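PDB 6JM8: ofchtiv-g5 from Ostrinia furnacalis, which probably hydrolyses the beta-1,4 linkages of chitin, as a group IV insect chitinase of glycosyl hydrolase family 18. Local coordinates for residues E296-V301 against A312-N317; I41-E46 against V80-W85; D24-D29 against F63-S68; Y193-A198 against N206-I211. All coordinates share one frame; numbering follows the deposited sequence.

Interaction 1. Residues E296-V301 against A312-N317; sequences ESSWTV and AFLDYN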
# COMPACT_ATOMS: atom_id res chain seq x y z
N GLU A 296 2.76 25.10 -12.40
CA GLU A 296 2.99 25.06 -13.85
C GLU A 296 1.63 24.91 -14.52
O GLU A 296 1.09 23.80 -14.61
CB GLU A 296 3.93 23.91 -14.22
CG GLU A 296 4.10 23.69 -15.71
CD GLU A 296 4.63 24.91 -16.42
OE1 GLU A 296 5.86 25.12 -16.41
OE2 GLU A 296 3.82 25.67 -16.99
N SER A 297 1.07 26.04 -14.97
CA SER A 297 -0.27 26.02 -15.56
C SER A 297 -0.30 25.36 -16.93
O SER A 297 -1.39 25.16 -17.47
CB SER A 297 -0.82 27.45 -15.65
OG SER A 297 -0.08 28.23 -16.57
N SER A 298 0.86 25.02 -17.50
CA SER A 298 0.89 24.39 -18.81
C SER A 298 0.36 22.96 -18.79
O SER A 298 0.05 22.41 -19.85
CB SER A 298 2.31 24.40 -19.36
OG SER A 298 3.09 23.43 -18.68
N TRP A 299 0.26 22.34 -17.62
CA TRP A 299 -0.28 21.00 -17.54
C TRP A 299 -1.74 20.98 -17.97
O TRP A 299 -2.49 21.93 -17.72
CB TRP A 299 -0.15 20.44 -16.12
CG TRP A 299 1.23 20.04 -15.74
CD1 TRP A 299 2.18 20.81 -15.14
CD2 TRP A 299 1.82 18.74 -15.91
NE1 TRP A 299 3.33 20.09 -14.94
CE2 TRP A 299 3.14 18.81 -15.40
CE3 TRP A 299 1.37 17.53 -16.45
CZ2 TRP A 299 4.00 17.72 -15.41
CZ3 TRP A 299 2.23 16.45 -16.45
CH2 TRP A 299 3.53 16.55 -15.94
N THR A 300 -2.14 19.89 -18.61
CA THR A 300 -3.54 19.65 -18.94
C THR A 300 -4.02 18.51 -18.05
O THR A 300 -3.55 17.37 -18.18
CB THR A 300 -3.73 19.30 -20.41
OG1 THR A 300 -3.32 20.42 -21.22
CG2 THR A 300 -5.19 18.99 -20.69
N VAL A 301 -4.95 18.81 -17.15
CA VAL A 301 -5.53 17.82 -16.25
C VAL A 301 -6.89 17.42 -16.78
O VAL A 301 -7.72 18.28 -17.10
CB VAL A 301 -5.63 18.35 -14.81
CG1 VAL A 301 -6.09 17.25 -13.87
CG2 VAL A 301 -4.30 18.92 -14.36
N ALA A 312 -2.90 13.60 -16.18
CA ALA A 312 -2.41 14.88 -16.63
C ALA A 312 -1.24 14.67 -17.58
O ALA A 312 -0.48 13.71 -17.44
CB ALA A 312 -1.97 15.76 -15.45
N PHE A 313 -1.12 15.57 -18.55
CA PHE A 313 -0.02 15.48 -19.50
C PHE A 313 0.54 16.86 -19.78
O PHE A 313 -0.17 17.87 -19.73
CB PHE A 313 -0.43 14.81 -20.81
CG PHE A 313 -1.60 15.45 -21.50
CD1 PHE A 313 -1.41 16.47 -22.41
CD2 PHE A 313 -2.89 15.02 -21.24
CE1 PHE A 313 -2.49 17.06 -23.05
CE2 PHE A 313 -3.96 15.60 -21.87
CZ PHE A 313 -3.76 16.62 -22.78
N LEU A 314 1.83 16.88 -20.08
CA LEU A 314 2.54 18.08 -20.51
C LEU A 314 3.67 17.60 -21.40
O LEU A 314 4.62 16.99 -20.90
CB LEU A 314 3.06 18.88 -19.32
CG LEU A 314 4.00 20.02 -19.67
CD1 LEU A 314 3.30 21.01 -20.59
CD2 LEU A 314 4.52 20.68 -18.40
N ASP A 315 3.57 17.86 -22.70
CA ASP A 315 4.58 17.43 -23.66
C ASP A 315 4.78 15.92 -23.56
O ASP A 315 3.86 15.16 -23.83
CB ASP A 315 5.89 18.19 -23.43
CG ASP A 315 5.83 19.61 -23.94
OD1 ASP A 315 4.80 19.99 -24.55
OD2 ASP A 315 6.80 20.37 -23.71
N TYR A 316 5.97 15.49 -23.15
CA TYR A 316 6.25 14.05 -23.10
C TYR A 316 5.83 13.40 -21.79
O TYR A 316 5.86 12.17 -21.70
CB TYR A 316 7.73 13.80 -23.37
CG TYR A 316 8.07 13.87 -24.84
CD1 TYR A 316 7.99 12.74 -25.64
CD2 TYR A 316 8.45 15.07 -25.42
CE1 TYR A 316 8.29 12.80 -26.98
CE2 TYR A 316 8.75 15.14 -26.77
CZ TYR A 316 8.67 14.00 -27.54
OH TYR A 316 8.96 14.07 -28.88
N ASN A 317 5.42 14.18 -20.79
CA ASN A 317 5.00 13.63 -19.51
C ASN A 317 3.52 13.25 -19.55
O ASN A 317 2.69 13.99 -20.08
CB ASN A 317 5.24 14.63 -18.38
CG ASN A 317 6.71 14.93 -18.16
OD1 ASN A 317 7.47 14.06 -17.71
ND2 ASN A 317 7.12 16.15 -18.48
O HOH W 1 -0.46 20.17 -21.56

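Interaction 2. Residues I41-E46 against V80-W85; sequences IGINAE and VAVGGW. With NAG (2-acetamido-2-deoxy-beta-D-glucopyranose), chain B; NAG (2-acetamido-2-deoxy-beta-D-glucopyranose), chain C; NAG (2-acetamido-2-deoxy-beta-D-glucopyranose), chain D.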
# COMPACT_ATOMS: atom_id res chain seq x y z
N ILE A 41 10.39 -3.73 8.40
CA ILE A 41 11.45 -4.60 8.87
C ILE A 41 11.62 -5.73 7.87
O ILE A 41 10.81 -5.92 6.97
CB ILE A 41 11.19 -5.14 10.30
CG1 ILE A 41 9.91 -5.97 10.34
CG2 ILE A 41 11.16 -4.01 11.32
CD1 ILE A 41 9.79 -6.84 11.58
N GLY A 42 12.70 -6.50 8.03
CA GLY A 42 12.96 -7.60 7.12
C GLY A 42 13.42 -8.86 7.82
O GLY A 42 13.36 -8.95 9.05
N ILE A 43 13.85 -9.85 7.04
CA ILE A 43 14.37 -11.10 7.57
C ILE A 43 15.64 -11.47 6.82
O ILE A 43 15.91 -10.96 5.73
CB ILE A 43 13.36 -12.26 7.48
CG1 ILE A 43 13.23 -12.73 6.03
CG2 ILE A 43 12.01 -11.86 8.05
CD1 ILE A 43 12.27 -13.89 5.85
N ASN A 44 16.42 -12.37 7.41
CA ASN A 44 17.51 -13.02 6.71
C ASN A 44 17.03 -14.39 6.24
O ASN A 44 15.85 -14.73 6.34
CB ASN A 44 18.76 -13.10 7.59
CG ASN A 44 18.52 -13.87 8.88
OD1 ASN A 44 17.55 -14.60 9.03
ND2 ASN A 44 19.45 -13.72 9.82
N ALA A 45 17.96 -15.21 5.74
CA ALA A 45 17.60 -16.48 5.14
C ALA A 45 17.21 -17.55 6.15
O ALA A 45 16.72 -18.60 5.75
CB ALA A 45 18.74 -17.01 4.27
N GLU A 46 17.41 -17.33 7.45
CA GLU A 46 16.88 -18.26 8.44
C GLU A 46 15.67 -17.69 9.17
O GLU A 46 15.31 -18.19 10.25
CB GLU A 46 17.98 -18.69 9.43
CG GLU A 46 18.52 -17.62 10.38
CD GLU A 46 19.65 -18.18 11.22
OE1 GLU A 46 19.78 -19.42 11.28
OE2 GLU A 46 20.43 -17.40 11.81
N VAL A 80 4.04 -3.19 13.06
CA VAL A 80 5.27 -3.22 12.29
C VAL A 80 5.05 -4.14 11.09
O VAL A 80 4.40 -5.18 11.21
CB VAL A 80 6.48 -3.68 13.14
CG1 VAL A 80 6.38 -5.14 13.53
CG2 VAL A 80 7.78 -3.40 12.40
N ALA A 81 5.56 -3.73 9.94
CA ALA A 81 5.37 -4.46 8.69
C ALA A 81 6.68 -5.10 8.28
O ALA A 81 7.71 -4.42 8.20
CB ALA A 81 4.85 -3.54 7.58
N VAL A 82 6.64 -6.41 8.01
CA VAL A 82 7.81 -7.16 7.56
C VAL A 82 7.64 -7.46 6.08
O VAL A 82 6.56 -7.87 5.64
CB VAL A 82 8.00 -8.45 8.38
CG1 VAL A 82 6.77 -9.35 8.30
CG2 VAL A 82 9.25 -9.19 7.92
N GLY A 83 8.70 -7.24 5.32
CA GLY A 83 8.65 -7.52 3.90
C GLY A 83 8.64 -6.28 3.03
O GLY A 83 9.48 -5.39 3.19
N GLY A 84 7.70 -6.22 2.10
CA GLY A 84 7.68 -5.16 1.13
C GLY A 84 8.41 -5.54 -0.14
O GLY A 84 9.00 -6.62 -0.27
N TRP A 85 8.37 -4.62 -1.10
CA TRP A 85 8.87 -4.91 -2.44
C TRP A 85 10.36 -5.21 -2.42
O TRP A 85 10.80 -6.26 -2.91
CB TRP A 85 8.57 -3.73 -3.37
CG TRP A 85 9.02 -3.95 -4.77
CD1 TRP A 85 10.10 -3.38 -5.38
CD2 TRP A 85 8.41 -4.81 -5.74
NE1 TRP A 85 10.20 -3.83 -6.68
CE2 TRP A 85 9.18 -4.71 -6.92
CE3 TRP A 85 7.30 -5.65 -5.72
CZ2 TRP A 85 8.85 -5.42 -8.07
CZ3 TRP A 85 6.98 -6.35 -6.87
CH2 TRP A 85 7.76 -6.23 -8.03
C1 NAG B . 4.30 -3.59 -7.62
C2 NAG B . 5.21 -2.47 -7.18
C3 NAG B . 5.48 -2.54 -5.67
C4 NAG B . 4.19 -2.68 -4.86
C5 NAG B . 3.34 -3.80 -5.46
C6 NAG B . 1.98 -3.96 -4.82
C7 NAG B . 7.07 -1.44 -8.44
C8 NAG B . 8.36 -1.69 -9.18
N2 NAG B . 6.46 -2.52 -7.93
O3 NAG B . 6.13 -1.34 -5.26
O4 NAG B . 4.53 -2.97 -3.50
O5 NAG B . 3.11 -3.57 -6.86
O6 NAG B . 1.37 -5.15 -5.30
O7 NAG B . 6.61 -0.32 -8.32
C1 NAG C . 3.72 -2.33 -2.46
C2 NAG C . 4.47 -2.34 -1.09
C3 NAG C . 5.65 -1.36 -1.06
C4 NAG C . 5.55 -0.33 -2.17
C5 NAG C . 4.11 0.13 -2.34
C6 NAG C . 4.03 1.22 -3.38
C7 NAG C . 3.09 -3.04 0.83
C8 NAG C . 2.18 -2.58 1.93
N2 NAG C . 3.56 -2.09 0.02
O3 NAG C . 6.89 -2.04 -1.14
O4 NAG C . 6.28 0.83 -1.80
O5 NAG C . 3.28 -0.94 -2.79
O6 NAG C . 4.02 0.65 -4.68
O7 NAG C . 3.35 -4.23 0.66
C1 NAG D . 7.66 0.75 -2.14
C2 NAG D . 8.13 2.18 -2.38
C3 NAG D . 9.66 2.23 -2.59
C4 NAG D . 10.36 1.47 -1.47
C5 NAG D . 9.79 0.06 -1.42
C6 NAG D . 10.43 -0.80 -0.37
C7 NAG D . 6.66 3.83 -3.45
C8 NAG D . 6.59 4.51 -2.12
N2 NAG D . 7.42 2.73 -3.52
O3 NAG D . 10.11 3.58 -2.65
O4 NAG D . 11.76 1.40 -1.62
O5 NAG D . 8.41 0.15 -1.10
O6 NAG D . 9.93 -2.12 -0.50
O7 NAG D . 6.08 4.27 -4.44

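Interaction 3. Residues D24-D29 against F63-S68; sequences DVDDID and FKQFTS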
# COMPACT_ATOMS: atom_id res chain seq x y z
N ASP A 24 8.86 13.01 9.50
CA ASP A 24 9.27 12.24 10.67
C ASP A 24 8.04 11.67 11.37
O ASP A 24 6.89 11.91 10.99
CB ASP A 24 10.07 13.10 11.63
CG ASP A 24 11.33 13.66 11.02
OD1 ASP A 24 11.98 12.94 10.22
OD2 ASP A 24 11.68 14.81 11.34
N VAL A 25 8.29 10.92 12.45
CA VAL A 25 7.20 10.43 13.29
C VAL A 25 6.40 11.60 13.84
O VAL A 25 5.17 11.54 13.95
CB VAL A 25 7.75 9.54 14.41
CG1 VAL A 25 6.62 9.13 15.34
CG2 VAL A 25 8.45 8.31 13.84
N ASP A 26 7.08 12.70 14.17
CA ASP A 26 6.41 13.87 14.74
C ASP A 26 5.51 14.59 13.74
O ASP A 26 4.74 15.46 14.15
CB ASP A 26 7.43 14.86 15.30
CG ASP A 26 7.88 14.50 16.70
OD1 ASP A 26 7.11 13.81 17.41
OD2 ASP A 26 8.98 14.93 17.10
N ASP A 27 5.59 14.25 12.45
CA ASP A 27 4.69 14.84 11.47
C ASP A 27 3.37 14.09 11.36
O ASP A 27 2.43 14.60 10.73
CB ASP A 27 5.37 14.91 10.10
CG ASP A 27 6.58 15.82 10.09
OD1 ASP A 27 6.43 17.03 10.37
OD2 ASP A 27 7.70 15.34 9.81
N ILE A 28 3.26 12.91 11.96
CA ILE A 28 2.03 12.12 11.93
C ILE A 28 0.98 12.76 12.83
O ILE A 28 1.28 13.21 13.94
CB ILE A 28 2.32 10.68 12.37
CG1 ILE A 28 3.24 9.97 11.37
CG2 ILE A 28 1.03 9.90 12.54
CD1 ILE A 28 3.68 8.59 11.83
N ASP A 29 -0.26 12.81 12.34
CA ASP A 29 -1.41 13.14 13.18
C ASP A 29 -2.04 11.84 13.64
O ASP A 29 -2.76 11.19 12.86
CB ASP A 29 -2.42 14.01 12.42
CG ASP A 29 -3.58 14.48 13.30
OD1 ASP A 29 -3.83 13.88 14.36
OD2 ASP A 29 -4.24 15.47 12.93
N PHE A 63 11.62 3.23 16.29
CA PHE A 63 10.61 2.26 16.70
C PHE A 63 9.78 2.79 17.87
O PHE A 63 8.55 2.85 17.81
CB PHE A 63 11.26 0.95 17.13
CG PHE A 63 11.65 0.03 16.01
CD1 PHE A 63 10.97 0.03 14.80
CD2 PHE A 63 12.69 -0.86 16.19
CE1 PHE A 63 11.35 -0.84 13.79
CE2 PHE A 63 13.07 -1.73 15.19
CZ PHE A 63 12.40 -1.72 13.98
N LYS A 64 10.47 3.20 18.94
CA LYS A 64 9.80 3.60 20.17
C LYS A 64 9.07 4.92 20.01
O LYS A 64 7.98 5.10 20.57
CB LYS A 64 10.84 3.68 21.29
CG LYS A 64 10.32 4.21 22.61
CD LYS A 64 11.32 5.17 23.23
CE LYS A 64 11.06 6.60 22.77
NZ LYS A 64 11.73 7.60 23.65
N GLN A 65 9.65 5.85 19.25
CA GLN A 65 8.96 7.10 18.95
C GLN A 65 7.66 6.84 18.20
O GLN A 65 6.64 7.50 18.45
CB GLN A 65 9.88 8.01 18.14
CG GLN A 65 9.23 9.28 17.64
CD GLN A 65 9.52 10.48 18.51
OE1 GLN A 65 9.87 10.33 19.68
NE2 GLN A 65 9.39 11.67 17.94
N PHE A 66 7.67 5.87 17.29
CA PHE A 66 6.47 5.52 16.53
C PHE A 66 5.38 4.97 17.45
O PHE A 66 4.25 5.45 17.44
CB PHE A 66 6.85 4.51 15.44
CG PHE A 66 5.73 4.17 14.50
CD1 PHE A 66 5.44 4.97 13.41
CD2 PHE A 66 4.98 3.02 14.70
CE1 PHE A 66 4.42 4.65 12.54
CE2 PHE A 66 3.95 2.69 13.83
CZ PHE A 66 3.68 3.50 12.75
N THR A 67 5.72 3.95 18.25
CA THR A 67 4.72 3.36 19.13
C THR A 67 4.31 4.31 20.24
O THR A 67 3.21 4.19 20.78
CB THR A 67 5.24 2.05 19.72
OG1 THR A 67 6.45 2.29 20.45
CG2 THR A 67 5.51 1.03 18.62
N SER A 68 5.17 5.27 20.60
CA SER A 68 4.82 6.24 21.62
C SER A 68 3.71 7.18 21.18
O SER A 68 3.17 7.91 22.02
CB SER A 68 6.04 7.05 22.05
OG SER A 68 6.89 6.30 22.89
O HOH W 2 9.88 12.61 14.89

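Interaction 4. Residues Y193-A198 against N206-I211; sequences YDMHGA and NAPLFI. With NAG (2-acetamido-2-deoxy-beta-D-glucopyranose), chain B; NAG (2-acetamido-2-deoxy-beta-D-glucopyranose), chain E; NAG (2-acetamido-2-deoxy-beta-D-glucopyranose), chain C.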
# COMPACT_ATOMS: atom_id res chain seq x y z
N TYR A 193 -3.79 -0.84 -5.94
CA TYR A 193 -3.09 0.20 -6.68
C TYR A 193 -1.96 -0.49 -7.44
O TYR A 193 -1.84 -1.72 -7.43
CB TYR A 193 -2.58 1.30 -5.75
CG TYR A 193 -2.01 0.81 -4.44
CD1 TYR A 193 -0.78 0.16 -4.40
CD2 TYR A 193 -2.69 1.01 -3.24
CE1 TYR A 193 -0.25 -0.28 -3.21
CE2 TYR A 193 -2.16 0.56 -2.04
CZ TYR A 193 -0.94 -0.08 -2.03
OH TYR A 193 -0.41 -0.52 -0.84
N ASP A 194 -1.14 0.31 -8.12
CA ASP A 194 -0.14 -0.21 -9.05
C ASP A 194 -0.78 -1.09 -10.12
O ASP A 194 -0.19 -2.06 -10.58
CB ASP A 194 0.97 -0.99 -8.33
CG ASP A 194 1.69 -0.15 -7.30
OD1 ASP A 194 1.85 1.07 -7.52
OD2 ASP A 194 2.09 -0.71 -6.26
N MET A 195 -2.02 -0.75 -10.51
CA MET A 195 -2.70 -1.51 -11.55
C MET A 195 -1.98 -1.39 -12.88
O MET A 195 -1.85 -2.37 -13.62
CB MET A 195 -4.15 -1.02 -11.69
CG MET A 195 -4.97 -1.16 -10.43
SD MET A 195 -5.49 -2.87 -10.16
CE MET A 195 -6.25 -2.73 -8.55
N HIS A 196 -1.50 -0.19 -13.20
CA HIS A 196 -0.64 0.03 -14.35
C HIS A 196 0.50 0.95 -13.92
O HIS A 196 0.47 1.54 -12.84
CB HIS A 196 -1.42 0.63 -15.52
CG HIS A 196 -2.56 -0.21 -15.97
ND1 HIS A 196 -2.40 -1.33 -16.77
CD2 HIS A 196 -3.89 -0.13 -15.71
CE1 HIS A 196 -3.57 -1.88 -16.99
NE2 HIS A 196 -4.50 -1.18 -16.36
N GLY A 197 1.50 1.05 -14.78
CA GLY A 197 2.67 1.83 -14.43
C GLY A 197 3.67 1.83 -15.55
O GLY A 197 3.45 1.25 -16.62
N ALA A 198 4.81 2.48 -15.28
CA ALA A 198 5.83 2.70 -16.29
C ALA A 198 6.37 1.41 -16.89
O ALA A 198 6.98 1.45 -17.96
CB ALA A 198 6.98 3.52 -15.69
N ASN A 206 -3.06 4.25 -12.31
CA ASN A 206 -2.47 3.59 -11.15
C ASN A 206 -3.52 2.83 -10.35
O ASN A 206 -3.29 1.70 -9.92
CB ASN A 206 -1.77 4.63 -10.27
CG ASN A 206 -1.07 4.02 -9.08
OD1 ASN A 206 -0.55 2.91 -9.15
ND2 ASN A 206 -1.05 4.75 -7.97
N ALA A 207 -4.69 3.44 -10.14
CA ALA A 207 -5.77 2.83 -9.36
C ALA A 207 -7.12 3.19 -9.96
O ALA A 207 -7.94 3.88 -9.33
CB ALA A 207 -5.69 3.26 -7.90
N PRO A 208 -7.41 2.72 -11.18
CA PRO A 208 -8.73 2.97 -11.76
C PRO A 208 -9.80 2.20 -10.99
O PRO A 208 -9.60 1.04 -10.63
CB PRO A 208 -8.59 2.46 -13.19
CG PRO A 208 -7.59 1.37 -13.09
CD PRO A 208 -6.61 1.80 -12.02
N LEU A 209 -10.92 2.87 -10.73
CA LEU A 209 -12.01 2.21 -10.02
C LEU A 209 -12.73 1.23 -10.92
O LEU A 209 -13.02 0.09 -10.52
CB LEU A 209 -12.98 3.26 -9.48
CG LEU A 209 -14.01 2.77 -8.46
CD1 LEU A 209 -13.37 1.84 -7.44
CD2 LEU A 209 -14.64 3.97 -7.76
N PHE A 210 -13.03 1.64 -12.16
CA PHE A 210 -13.70 0.79 -13.13
C PHE A 210 -12.92 0.77 -14.43
O PHE A 210 -11.77 1.21 -14.48
CB PHE A 210 -15.13 1.27 -13.36
CG PHE A 210 -15.95 1.40 -12.11
CD1 PHE A 210 -16.39 0.27 -11.43
CD2 PHE A 210 -16.29 2.64 -11.60
CE1 PHE A 210 -17.14 0.38 -10.28
CE2 PHE A 210 -17.05 2.76 -10.45
CZ PHE A 210 -17.47 1.62 -9.79
N ILE A 211 -13.54 0.26 -15.50
CA ILE A 211 -12.95 0.22 -16.83
C ILE A 211 -12.44 1.60 -17.22
O ILE A 211 -13.02 2.62 -16.83
CB ILE A 211 -13.96 -0.32 -17.86
CG1 ILE A 211 -13.28 -0.61 -19.20
CG2 ILE A 211 -15.12 0.65 -18.04
CD1 ILE A 211 -14.19 -1.29 -20.21
C1 NAG B . 4.30 -3.59 -7.62
C2 NAG B . 5.21 -2.47 -7.18
C3 NAG B . 5.48 -2.54 -5.67
C4 NAG B . 4.19 -2.68 -4.86
C5 NAG B . 3.34 -3.80 -5.46
C6 NAG B . 1.98 -3.96 -4.82
C7 NAG B . 7.07 -1.44 -8.44
C8 NAG B . 8.36 -1.69 -9.18
N2 NAG B . 6.46 -2.52 -7.93
O3 NAG B . 6.13 -1.34 -5.26
O4 NAG B . 4.53 -2.97 -3.50
O5 NAG B . 3.11 -3.57 -6.86
O6 NAG B . 1.37 -5.15 -5.30
O7 NAG B . 6.61 -0.32 -8.32
C1 NAG E . 2.42 -5.30 -12.17
C2 NAG E . 1.60 -5.35 -10.88
C3 NAG E . 2.15 -4.35 -9.87
C4 NAG E . 3.66 -4.49 -9.69
C5 NAG E . 4.42 -4.57 -11.03
C6 NAG E . 5.90 -4.93 -10.93
C7 NAG E . -0.78 -5.96 -10.81
C8 NAG E . -2.19 -5.54 -11.15
N2 NAG E . 0.19 -5.09 -11.12
O1 NAG E . 1.99 -6.30 -13.01
O3 NAG E . 1.49 -4.55 -8.63
O4 NAG E . 4.08 -3.33 -9.00
O5 NAG E . 3.81 -5.55 -11.87
O6 NAG E . 6.66 -4.41 -12.01
O7 NAG E . -0.54 -7.03 -10.26
C1 NAG C . 3.72 -2.33 -2.46
C2 NAG C . 4.47 -2.34 -1.09
C3 NAG C . 5.65 -1.36 -1.06
C4 NAG C . 5.55 -0.33 -2.17
C5 NAG C . 4.11 0.13 -2.34
C6 NAG C . 4.03 1.22 -3.38
C7 NAG C . 3.09 -3.04 0.83
C8 NAG C . 2.18 -2.58 1.93
N2 NAG C . 3.56 -2.09 0.02
O3 NAG C . 6.89 -2.04 -1.14
O4 NAG C . 6.28 0.83 -1.80
O5 NAG C . 3.28 -0.94 -2.79
O6 NAG C . 4.02 0.65 -4.68
O7 NAG C . 3.35 -4.23 0.66

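Interaction 1. Residues E296-V301 against A312-N317
A312 pairs with V301 at a non-hydrogen-bonded antiparallel position, and its CB meets two side chains of 296-301: CG2 of V301, and CE3 of W299 at 3.9 Å. F289 of helix 286-295 also packs on this methyl and meets the W299 indole edge-to-face. F313 supplies the two hydrogen bonds of the pairing with T300. Its N donates to T300 O at 3.0 Å, and T300 N returns a nearly straight bond (171°) to F313 O, also 3.0 Å long. With CG of F313 lodged between its backbone N and carbonyl carbon (chi1 56°), T300 CB sits over one face of the F313 ring, offset toward the rim, in a CH-pi contact 3.8 Å from its centroid. A water ties the same corner together, giving protons to S298 O and F313 O and taking one from T300 OG1. L314 crosses W299 at about a right angle and sets its CB over the indole, 3.6 Å from the centroid of the six-membered ring and 14° off its normal; its CD2 reaches on to NE1 of W299. At the end of the type II' turn that starts at L314, N317 brings its CB to W299 CH2 at 3.5 Å. Across this hairpin, then, the direct hydrogen bonds run between backbones, supplemented by one bridging water, while the side chains hold by CH-pi and apolar contact, chiefly around one tryptophan.

Interaction 2. Residues I41-E46 against V80-W85
I41 and V82 form a parallel bridge, and both backbone bonds use I41 on the 41-46 side. Its N donates to A81 O at 2.8 Å, in the carbonyl plane, and its O accepts from G83 N at 3.0 Å. The strand axes 41-43 and 80-83 diverge by 38°. Apolar contacts fill one face. The branches of I41 split the work: CG2 crosses to V80 CG2 at 3.6 Å, while CG1, placed between the backbone N and carbonyl carbon (chi1 61°), meets V82 CB at 3.7 Å. Further along, I43 CG2 touches V82 CG2, and F105 of helix 99-115 packs on both residues. The third kind of contact is with sugar. G83 and G84 adopt backbone angles that call for glycine and lead to W85, whose N donates to O3 of NAG (chain C) at 3.0 Å. The indole turns one face to NAG (chain B), with the acetamido N2 3.5 Å above the plane and over its centre. Without the indole, as with an alanine in this place, that sugar would probably lose its flat platform, and R131 its cation-pi partner. Neighbouring parallel strands whose C-terminal ends run into a substrate cleft are characteristic of the TIM barrel of family 18 chitinases.

Interaction 3. Residues D24-D29 against F63-S68
V25 drives the close part of this contact, pressing CG1 against Q65 CG at 3.5 Å while the two side chains run alongside each other, pointing opposite ways. With CG1 anti to the backbone N (chi1 176°), the same methyl also reaches the helix backbone, 3.8 Å from F66 CA. Deeper in, I28 crosses F66 at about a right angle, and its CD1 lies 4.1 Å from ring atom CE1. The F66 ring is also met edge-to-face by Y38 of strand 35-43, and Y10 of strand 5-11 touches V25, I28 and F66 alike. In the family 18 TIM barrel these are connecting elements: the loop with 24-29 joins strands 5-11 and 35-43, and helix 62-67 belongs to the link from 35-43 to 77-83, so successive connections pack against each other outside the strands. Toward solvent the fit is much slacker. The exposed D26 crosses the end of Q65 with carboxylate and amide planes 57° apart, and although OD1 comes within 3.2 Å of Q65 NE2, the angle is too poor for a hydrogen bond. A water also links the two residues, accepting from the backbone N of D26 at 2.9 Å and from Q65 NE2 at 3.2 Å.

Interaction 4. Residues Y193-A198 against N206-I211
The side chains of D194 and N206 run next to one another in the same direction, carboxylate and amide planes 37° apart, with no bond between their oxygens. N206 turns instead to the backbone. Its CG stands anti to its own N (chi1 -177°), which carries OD1 to D194 N at 2.9 Å; the donor sits above the carbonyl plane and the bond is bent. The main-chain O of N206 accepts from M195 N at 2.8 Å in a straighter bond, 159° at the hydrogen, so one residue grips two successive N-H groups. Beside it, M195 crosses P208 obliquely, CG to CD 3.7 Å, and A207 CB faces Y193 CB. The two carboxylate oxygens of D194 divide the work: OD1 is held by a salt bridge to R252 and a hydrogen bond with Y250 OH, while OD2 accepts a hydrogen bond from O6 of NAG (chain C) at 2.8 Å. Were D194 an alanine, R252 would probably lose this counter-charge and the sugar hydroxyl O6 its acceptor. The Y193 ring offers its edge to the same sugar, CE1 to O5 3.6 Å, and D194 O takes a weak bond from N2 of NAG (chain E). A Tyr-Asp pair just after the sixth barrel strand, lining the glycan cleft, is a familiar feature of family 18 chitinases.

Interactions 2, 3 and 4 are buried, whereas interaction 1 is a surface hairpin whose centre lies about 27 Å from that of the chain. Interactions 2 and 3 adjoin: F63 CZ of helix 62-67 packs on I41 CG2 at 3.7 Å, joining a barrel strand to the layer around it. Both rely on apolar packing, but the strand pair adds backbone bonds and the helix-loop contact a bridging water. Interactions 2 and 4, on opposite sides of the chain's centre, meet through the glycan: interaction 2 with an indole face on NAG (chain B) and a backbone N-H to NAG (chain C), interaction 4 with a carboxylate and a tyrosine edge. Interaction 1 also has strand bonds and a water, but its side chains meet mainly by CH-pi and apolar contact.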